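PDB 2EAQ: LIM domain only protein 7, which carries a PDZ domain that, as in its relatives, probably binds the C-terminal peptides of partner proteins. Local coordinates for residues 66-69 / 70-74. Sequence-based numbering, arbitrary orientation.
Sequences KEWE and EAMAK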
ATOM      1  N   LYS A  66      -4.295  -7.250  12.362  1.00 17.71           N
ATOM      2  CA  LYS A  66      -5.292  -6.321  12.880  1.00 16.20           C
ATOM      3  C   LYS A  66      -4.710  -4.903  12.822  1.00 12.27           C
ATOM      4  O   LYS A  66      -5.354  -3.968  12.313  1.00 13.48           O
ATOM      5  CB  LYS A  66      -5.647  -6.677  14.332  1.00 19.76           C
ATOM      6  CG  LYS A  66      -6.699  -5.807  14.919  1.00 23.39           C
ATOM      7  CD  LYS A  66      -7.862  -5.757  14.016  1.00 27.41           C
ATOM      8  CE  LYS A  66      -9.057  -5.196  14.746  1.00 29.93           C
ATOM      9  NZ  LYS A  66      -9.241  -6.060  15.976  1.00 33.10           N
ATOM     10  N   GLU A  67      -3.521  -4.717  13.378  1.00 11.94           N
ATOM     11  CA  GLU A  67      -2.884  -3.370  13.327  1.00 11.93           C
ATOM     12  C   GLU A  67      -2.667  -2.948  11.889  1.00 11.07           C
ATOM     13  O   GLU A  67      -2.787  -1.781  11.559  1.00  9.83           O
ATOM     14  CB  GLU A  67      -1.572  -3.349  14.075  1.00 12.68           C
ATOM     15  CG  GLU A  67      -1.883  -3.436  15.582  1.00 16.01           C
ATOM     16  CD  GLU A  67      -0.674  -3.645  16.463  1.00 16.05           C
ATOM     17  OE1 GLU A  67       0.475  -3.640  15.966  1.00 19.02           O
ATOM     18  OE2 GLU A  67      -0.901  -3.851  17.700  1.00 20.16           O
ATOM     19  N   TRP A  68      -2.394  -3.895  10.999  1.00  9.25           N
ATOM     20  CA  TRP A  68      -2.226  -3.527   9.599  1.00  9.86           C
ATOM     21  C   TRP A  68      -3.495  -2.924   9.016  1.00 10.03           C
ATOM     22  O   TRP A  68      -3.504  -1.824   8.381  1.00  9.34           O
ATOM     23  CB  TRP A  68      -1.847  -4.760   8.803  1.00  9.59           C
ATOM     24  CG  TRP A  68      -1.728  -4.359   7.338  1.00 10.12           C
ATOM     25  CD1 TRP A  68      -2.655  -4.514   6.343  1.00 10.58           C
ATOM     26  CD2 TRP A  68      -0.637  -3.659   6.787  1.00 11.30           C
ATOM     27  NE1 TRP A  68      -2.194  -3.932   5.193  1.00 12.03           N
ATOM     28  CE2 TRP A  68      -0.953  -3.393   5.436  1.00 11.10           C
ATOM     29  CE3 TRP A  68       0.606  -3.229   7.301  1.00 11.26           C
ATOM     30  CZ2 TRP A  68      -0.078  -2.710   4.577  1.00 12.56           C
ATOM     31  CZ3 TRP A  68       1.470  -2.558   6.437  1.00 12.30           C
ATOM     32  CH2 TRP A  68       1.131  -2.304   5.101  1.00 13.66           C
ATOM     33  N   GLU A  69      -4.602  -3.617   9.237  1.00 11.12           N
ATOM     34  CA  GLU A  69      -5.834  -3.148   8.750  1.00 11.73           C
ATOM     35  C   GLU A  69      -6.196  -1.808   9.348  1.00 10.17           C
ATOM     36  O   GLU A  69      -6.716  -0.920   8.642  1.00 10.03           O
ATOM     37  CB  GLU A  69      -6.902  -4.205   8.976  1.00 16.17           C
ATOM     38  CG  GLU A  69      -6.589  -5.433   8.038  1.00 21.37           C
ATOM     39  CD  GLU A  69      -7.666  -6.534   8.103  1.00 25.33           C
ATOM     40  OE1 GLU A  69      -8.169  -6.898   7.024  1.00 24.25           O
ATOM     41  OE2 GLU A  69      -7.989  -7.002   9.227  1.00 29.57           O
ATOM     42  N   GLU A  70      -5.916  -1.610  10.628  1.00  9.70           N
ATOM     43  CA  GLU A  70      -6.176  -0.305  11.249  1.00 10.82           C
ATOM     44  C   GLU A  70      -5.294   0.771  10.633  1.00  8.54           C
ATOM     45  O   GLU A  70      -5.762   1.891  10.428  1.00  9.04           O
ATOM     46  CB  GLU A  70      -5.974  -0.391  12.772  1.00 10.35           C
ATOM     47  CG  GLU A  70      -7.103  -1.216  13.387  1.00 13.59           C
ATOM     48  CD  GLU A  70      -6.951  -1.568  14.866  1.00 19.94           C
ATOM     49  OE1 GLU A  70      -5.870  -1.441  15.487  1.00 16.28           O
ATOM     50  OE2 GLU A  70      -7.964  -2.064  15.425  1.00 19.07           O
ATOM     51  N   ALA A  71      -4.034   0.471  10.310  1.00  6.53           N
ATOM     52  CA  ALA A  71      -3.180   1.476   9.645  1.00  7.34           C
ATOM     53  C   ALA A  71      -3.661   1.836   8.247  1.00  7.67           C
ATOM     54  O   ALA A  71      -3.631   3.017   7.845  1.00  7.25           O
ATOM     55  CB  ALA A  71      -1.789   0.954   9.559  1.00  7.66           C
ATOM     56  N   MET A  72      -4.193   0.862   7.523  1.00  7.10           N
ATOM     57  CA  MET A  72      -4.745   1.122   6.209  1.00  7.27           C
ATOM     58  C   MET A  72      -5.962   2.024   6.314  1.00  7.97           C
ATOM     59  O   MET A  72      -6.118   3.011   5.564  1.00  9.10           O
ATOM     60  CB  MET A  72      -5.157  -0.198   5.581  1.00  9.45           C
ATOM     61  CG  MET A  72      -3.981  -0.902   5.022  1.00 11.81           C
ATOM     62  SD  MET A  72      -3.331  -0.343   3.315  1.00  8.02           S
ATOM     63  CE  MET A  72      -3.587   0.809   3.190  1.00  9.78           C
ATOM     64  N   ALA A  73      -6.839   1.785   7.302  1.00  8.30           N
ATOM     65  CA  ALA A  73      -8.035   2.629   7.438  1.00  8.36           C
ATOM     66  C   ALA A  73      -7.641   4.039   7.844  1.00  9.08           C
ATOM     67  O   ALA A  73      -8.245   5.021   7.413  1.00 10.47           O
ATOM     68  CB  ALA A  73      -9.008   2.024   8.533  1.00  9.92           C
ATOM     69  N   LYS A  74      -6.650   4.142   8.698  1.00  8.72           N
ATOM     70  CA  LYS A  74      -6.167   5.450   9.119  1.00  8.42           C
ATOM     71  C   LYS A  74      -5.569   6.235   7.935  1.00  9.26           C
ATOM     72  O   LYS A  74      -5.797   7.428   7.811  1.00  9.26           O
ATOM     73  CB  LYS A  74      -5.151   5.237  10.237  1.00  8.99           C
ATOM     74  CG  LYS A  74      -4.602   6.564  10.782  1.00  9.88           C
ATOM     75  CD  LYS A  74      -3.734   6.287  11.998  1.00 11.58           C
ATOM     76  CE  LYS A  74      -3.132   7.559  12.553  1.00 12.47           C
ATOM     77  NZ  LYS A  74      -2.065   7.222  13.532  1.00 15.03           N
TER
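W68 and M72, one turn apart on helix 65-78, lie alongside each other and run in the same direction. M72 CG sits 3.5 Å from W68 NE1, approaching the pyrrole part of the indole obliquely. The chain of M72 bends beyond CG (chi2 -80°), and its sulfur lies farther off: M72 SD is 5.0 Å from the centroid of the five-membered ring of W68, a Met-aromatic pair with SD 51° off the ring normal.

On the exposed face, the opposite charges of K66 and E70 lie near each other without a salt bridge. The K66 CE methylene makes the contact, 3.4 Å from E70 OE2, while K66 NZ stays 4.2 Å from that oxygen.

Four successive i to i+4 backbone bonds hold this regular alpha-helix together, from E70 N to K66 O (3.0 Å) through A73 N to E69 O. M72 N to W68 O (2.9 Å) ties together the two residues whose side chains pair.

The helix packs against the sheet through W68, A71 and M72, all touching I55 of strand 51-55; W68 also meets I52 and T58, and its ring stands edge-to-face with F60. As in other PDZ domains, helix 65-78 probably flanks the peptide-binding groove together with strand 21-26.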